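Local coordinates for protein 6-phosphogluconate dehydratase (Shewanella oneidensis, PDB 2GP4) that probably dehydrates 6-phosphogluconate to 2-keto-3-deoxy-6-phosphogluconate in the Entner-Doudoroff pathway, and is seen here in its apo form without the iron-sulfur cluster, at residues S145-E150 / V606-L611; I327-R332 / G617-S622. All blocks are in the same frame, centred on the assembly; numbering follows the deposited sequence.

Contact 1 of 2, residues S145-E150 / V606-L611; sequences SLLSRE and VLRSNL
A contact of one helix with a short helix and the turn that follows it, between the N-terminal and C-terminal family regions of the dehydratase, brings Leu-147 of helix 145-160 against Leu-607 and Arg-608 of the short helix 605-609 and Leu-611 just beyond it. No hydrogen bond crosses this interface, which is apolar and buries 282 Å². Leu-147 gives the largest share of any residue. With CG beside its backbone N and opposite the carbonyl carbon (chi1 -82°), it sends both methyls forward: CD2 lies 3.7 Å from Leu-607 CB and equally near Arg-608 N, while CD1 meets the aliphatic root of Arg-608, 4.1 Å from its CB. The same CD2 also touches Leu-611 CD2 at 3.9 Å. An alanine in place of Leu-147 would remove both methyls and is likely to open a gap against Leu-607 and Leu-611, leaving Leu-607 CB without the methyl that touches it. Leu-146 and Leu-611 meet tip to tip, CD1 to CD2. Beside this apolar patch, Glu-150 brings its CG to 4.4 Å from Leu-611 CD1. Its OE1 accepts a hydrogen bond from Ser-620 N, whereas OE2 takes both NE and NH2 of Arg-149, a side-on salt bridge with an NE to OE2 distance of 2.9 Å. Leu-146 CD2 covers one face of that guanidinium, 4.0 Å above its centre.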
loop_
_atom_site.group_PDB
_atom_site.type_symbol
_atom_site.label_atom_id
_atom_site.label_comp_id
_atom_site.label_asym_id
_atom_site.label_seq_id
_atom_site.Cartn_x
_atom_site.Cartn_y
_atom_site.Cartn_z
ATOM N N SER A 145 4.692 14.120 2.093
ATOM C CA SER A 145 3.880 13.122 1.410
ATOM C C SER A 145 3.154 12.150 2.349
ATOM O O SER A 145 1.957 11.908 2.198
ATOM C CB SER A 145 4.741 12.358 0.406
ATOM O OG SER A 145 4.100 11.171 -0.020
ATOM N N LEU A 146 3.883 11.591 3.303
ATOM C CA LEU A 146 3.283 10.711 4.289
ATOM C C LEU A 146 2.347 11.522 5.190
ATOM O O LEU A 146 1.224 11.098 5.478
ATOM C CB LEU A 146 4.368 10.044 5.133
ATOM C CG LEU A 146 4.093 8.747 5.905
ATOM C CD1 LEU A 146 4.716 8.875 7.285
ATOM C CD2 LEU A 146 2.613 8.364 6.021
ATOM N N LEU A 147 2.823 12.692 5.616
ATOM C CA LEU A 147 2.071 13.574 6.483
ATOM C C LEU A 147 0.754 14.047 5.877
ATOM O O LEU A 147 -0.195 14.321 6.615
ATOM C CB LEU A 147 2.929 14.779 6.873
ATOM C CG LEU A 147 3.921 14.572 8.018
ATOM C CD1 LEU A 147 4.985 15.646 7.989
ATOM C CD2 LEU A 147 3.194 14.542 9.365
ATOM N N SER A 148 0.695 14.144 4.548
ATOM C CA SER A 148 -0.532 14.560 3.860
ATOM C C SER A 148 -1.672 13.543 3.969
ATOM O O SER A 148 -2.840 13.910 3.858
ATOM C CB SER A 148 -0.260 14.877 2.389
ATOM O OG SER A 148 0.109 13.710 1.679
ATOM N N ARG A 149 -1.329 12.273 4.172
ATOM C CA ARG A 149 -2.335 11.249 4.455
ATOM C C ARG A 149 -3.094 11.595 5.733
ATOM O O ARG A 149 -4.320 11.513 5.768
ATOM C CB ARG A 149 -1.704 9.859 4.584
ATOM C CG ARG A 149 -2.705 8.766 4.944
ATOM C CD ARG A 149 -2.006 7.498 5.384
ATOM N NE ARG A 149 -1.504 7.590 6.756
ATOM C CZ ARG A 149 -0.758 6.663 7.354
ATOM N NH1 ARG A 149 -0.394 5.556 6.711
ATOM N NH2 ARG A 149 -0.362 6.855 8.606
ATOM N N GLU A 150 -2.357 11.991 6.768
ATOM C CA GLU A 150 -2.959 12.367 8.042
ATOM C C GLU A 150 -3.832 13.612 7.876
ATOM O O GLU A 150 -4.929 13.700 8.460
ATOM C CB GLU A 150 -1.886 12.579 9.117
ATOM C CG GLU A 150 -0.952 11.369 9.331
ATOM C CD GLU A 150 -1.690 10.163 9.884
ATOM O OE1 GLU A 150 -1.881 10.101 11.116
ATOM O OE2 GLU A 150 -2.093 9.284 9.089
ATOM N N VAL A 606 4.343 19.020 14.993
ATOM C CA VAL A 606 3.576 18.330 16.023
ATOM C C VAL A 606 3.065 16.968 15.528
ATOM O O VAL A 606 3.062 15.982 16.281
ATOM C CB VAL A 606 2.426 19.249 16.527
ATOM C CG1 VAL A 606 1.142 18.478 16.844
ATOM C CG2 VAL A 606 2.896 20.088 17.711
ATOM N N LEU A 607 2.649 16.920 14.265
ATOM C CA LEU A 607 2.210 15.678 13.650
ATOM C C LEU A 607 3.380 14.753 13.362
ATOM O O LEU A 607 3.328 13.568 13.706
ATOM C CB LEU A 607 1.427 15.940 12.359
ATOM C CG LEU A 607 -0.001 16.474 12.429
ATOM C CD1 LEU A 607 -0.587 16.487 11.024
ATOM C CD2 LEU A 607 -0.884 15.650 13.383
ATOM N N ARG A 608 4.420 15.295 12.727
ATOM C CA ARG A 608 5.632 14.544 12.389
ATOM C C ARG A 608 6.256 13.913 13.635
ATOM O O ARG A 608 6.685 12.760 13.622
ATOM C CB ARG A 608 6.653 15.466 11.712
ATOM C CG ARG A 608 7.890 14.762 11.167
ATOM C CD ARG A 608 9.010 15.746 10.814
ATOM N NE ARG A 608 8.603 16.706 9.781
ATOM C CZ ARG A 608 8.352 17.998 9.999
ATOM N NH1 ARG A 608 8.467 18.523 11.217
ATOM N NH2 ARG A 608 7.994 18.771 8.985
ATOM N N SER A 609 6.288 14.689 14.707
ATOM C CA SER A 609 6.897 14.277 15.956
ATOM C C SER A 609 6.136 13.136 16.640
ATOM O O SER A 609 6.712 12.409 17.451
ATOM C CB SER A 609 6.982 15.476 16.893
ATOM O OG SER A 609 7.752 15.156 18.016
ATOM N N ASN A 610 4.853 12.992 16.305
ATOM C CA ASN A 610 3.982 11.972 16.883
ATOM C C ASN A 610 3.675 10.799 15.944
ATOM O O ASN A 610 2.862 9.938 16.264
ATOM C CB ASN A 610 2.680 12.612 17.378
ATOM C CG ASN A 610 2.832 13.260 18.746
ATOM O OD1 ASN A 610 2.888 12.573 19.763
ATOM N ND2 ASN A 610 2.893 14.587 18.774
ATOM N N LEU A 611 4.331 10.764 14.788
ATOM C CA LEU A 611 4.175 9.650 13.852
ATOM C C LEU A 611 4.651 8.345 14.486
ATOM O O LEU A 611 5.754 8.271 15.036
ATOM C CB LEU A 611 4.943 9.922 12.562
ATOM C CG LEU A 611 4.245 10.375 11.271
ATOM C CD1 LEU A 611 2.833 10.947 11.468
ATOM C CD2 LEU A 611 5.149 11.342 10.485
#

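Contact 2 of 2, residues I327-R332 / G617-S622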
loop_
_atom_site.group_PDB
_atom_site.type_symbol
_atom_site.label_atom_id
_atom_site.label_comp_id
_atom_site.label_asym_id
_atom_site.label_seq_id
_atom_site.Cartn_x
_atom_site.Cartn_y
_atom_site.Cartn_z
ATOM N N ILE A 327 -2.138 0.063 4.704
ATOM C CA ILE A 327 -3.051 -1.037 5.027
ATOM C C ILE A 327 -3.156 -1.171 6.543
ATOM O O ILE A 327 -4.248 -1.340 7.081
ATOM C CB ILE A 327 -2.585 -2.383 4.397
ATOM C CG1 ILE A 327 -2.742 -2.356 2.869
ATOM C CG2 ILE A 327 -3.328 -3.592 5.025
ATOM C CD1 ILE A 327 -2.256 -3.629 2.164
ATOM N N VAL A 328 -2.013 -1.083 7.219
ATOM C CA VAL A 328 -1.928 -1.191 8.678
ATOM C C VAL A 328 -2.608 0.001 9.371
ATOM O O VAL A 328 -3.286 -0.170 10.388
ATOM C CB VAL A 328 -0.445 -1.343 9.138
ATOM C CG1 VAL A 328 -0.303 -1.211 10.650
ATOM C CG2 VAL A 328 0.109 -2.665 8.678
ATOM N N ALA A 329 -2.429 1.197 8.810
ATOM C CA ALA A 329 -3.072 2.405 9.328
ATOM C C ALA A 329 -4.584 2.394 9.112
ATOM O O ALA A 329 -5.348 2.814 9.990
ATOM C CB ALA A 329 -2.461 3.646 8.708
ATOM N N ALA A 330 -5.015 1.918 7.946
ATOM C CA ALA A 330 -6.450 1.813 7.654
ATOM C C ALA A 330 -7.105 0.802 8.583
ATOM O O ALA A 330 -8.145 1.085 9.169
ATOM C CB ALA A 330 -6.687 1.440 6.198
ATOM N N ALA A 331 -6.476 -0.364 8.726
ATOM C CA ALA A 331 -7.003 -1.430 9.577
ATOM C C ALA A 331 -7.095 -1.004 11.046
ATOM O O ALA A 331 -8.090 -1.289 11.713
ATOM C CB ALA A 331 -6.170 -2.702 9.434
ATOM N N ARG A 332 -6.058 -0.320 11.531
ATOM C CA ARG A 332 -6.013 0.146 12.918
ATOM C C ARG A 332 -7.172 1.069 13.243
ATOM O O ARG A 332 -7.748 0.978 14.324
ATOM C CB ARG A 332 -4.683 0.834 13.247
ATOM C CG ARG A 332 -4.436 1.008 14.754
ATOM C CD ARG A 332 -4.410 -0.345 15.465
ATOM N NE ARG A 332 -4.670 -0.254 16.899
ATOM C CZ ARG A 332 -5.884 -0.266 17.447
ATOM N NH1 ARG A 332 -6.966 -0.344 16.681
ATOM N NH2 ARG A 332 -6.018 -0.198 18.768
ATOM N N GLY A 617 1.826 1.668 11.175
ATOM C CA GLY A 617 1.167 2.459 10.142
ATOM C C GLY A 617 1.641 3.892 9.996
ATOM O O GLY A 617 1.092 4.644 9.191
ATOM N N ALA A 618 2.666 4.266 10.762
ATOM C CA ALA A 618 3.134 5.660 10.847
ATOM C C ALA A 618 1.980 6.645 11.070
ATOM O O ALA A 618 1.828 7.641 10.345
ATOM C CB ALA A 618 3.962 6.036 9.619
ATOM N N ARG A 619 1.172 6.341 12.081
ATOM C CA ARG A 619 -0.017 7.117 12.426
ATOM C C ARG A 619 0.359 8.267 13.341
ATOM O O ARG A 619 1.300 8.157 14.123
ATOM C CB ARG A 619 -1.035 6.249 13.177
ATOM C CG ARG A 619 -1.498 4.973 12.481
ATOM C CD ARG A 619 -2.643 4.321 13.261
ATOM N NE ARG A 619 -2.232 3.931 14.612
ATOM C CZ ARG A 619 -3.006 4.009 15.694
ATOM N NH1 ARG A 619 -4.245 4.475 15.608
ATOM N NH2 ARG A 619 -2.534 3.628 16.869
ATOM N N SER A 620 -0.382 9.366 13.241
ATOM C CA SER A 620 -0.364 10.409 14.259
ATOM C C SER A 620 -1.731 10.423 14.941
ATOM O O SER A 620 -1.910 11.020 16.003
ATOM C CB SER A 620 -0.047 11.777 13.646
ATOM O OG SER A 620 -1.038 12.153 12.701
ATOM N N THR A 621 -2.690 9.745 14.318
ATOM C CA THR A 621 -4.066 9.720 14.811
ATOM C C THR A 621 -4.289 8.599 15.824
ATOM O O THR A 621 -3.442 7.717 15.992
ATOM C CB THR A 621 -5.083 9.569 13.655
ATOM O OG1 THR A 621 -4.780 8.389 12.898
ATOM C CG2 THR A 621 -5.047 10.781 12.732
ATOM N N SER A 622 -5.428 8.668 16.510
ATOM C CA SER A 622 -5.885 7.607 17.394
ATOM C C SER A 622 -7.103 6.924 16.799
ATOM O O SER A 622 -7.850 7.531 16.033
ATOM C CB SER A 622 -6.245 8.169 18.763
ATOM O OG SER A 622 -5.092 8.641 19.419
#
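Helix-to-loop packing joins residues 327-332 of helix 322-333 to the irregular segment that follows helix 605-609; the contact is largely buried, its centre about 12 Å from the centre of the chain. The backbones come closest where Ala-329 passes Gly-617, their CA atoms 4.3 Å apart. Val-328 places CG1 3.6 Å from Gly-617 N, and the methyl of Ala-329 rests 3.7 Å from Gly-617 O. A side chain at Gly-617 would run into the backbone N of Ala-329, and at its backbone angles (phi 97°) a CB would also be jammed against the carbonyl O of the preceding residue. Further along the helix, Arg-332 and Arg-619 pass aslant. The aliphatic part of Arg-332 does the touching: its CG sits over the centre of the Arg-619 guanidinium, 3.4 Å above the plane, while Thr-621 O lies over the opposite face toward the rim. Arg-619 bends at chi3 (-62°), which lays its flat group across that methylene. The two guanidinium planes are 25° apart, with Arg-332 NE and Arg-619 NH2 separated by 4.4 Å. These like charges are probably offset by acidic residues near the C terminus, since Arg-332 NH2 forms a salt bridge with Asp-625 and Arg-619 NH2 one with Glu-626. Arginine-arginine stacking of this kind, a methylene over a guanidinium face with both charges paired, joins the C-terminal tail to the largely helical N-terminal domain.

How the contacts relate
From the N terminus, the chain first supplies residues 145-150, then helix 322-333 with residues 327-332; after the strands of the mixed sheet it returns through 606-611 to 617-622. Contact 1 closes a loop of 455 residues and contact 2 one of 284. The two cross, because their segments alternate along the chain. Their centres lie 11 Å apart, and a polar bond joins them: Arg-149 NH2 probably donates to Gly-617 O, at 2.7 Å, linking helix 145-160 to the segment that contact 2 packs on helix 322-333. Together they fasten one continuous C-terminal run, 606-622, to two helices of the N-terminal family region.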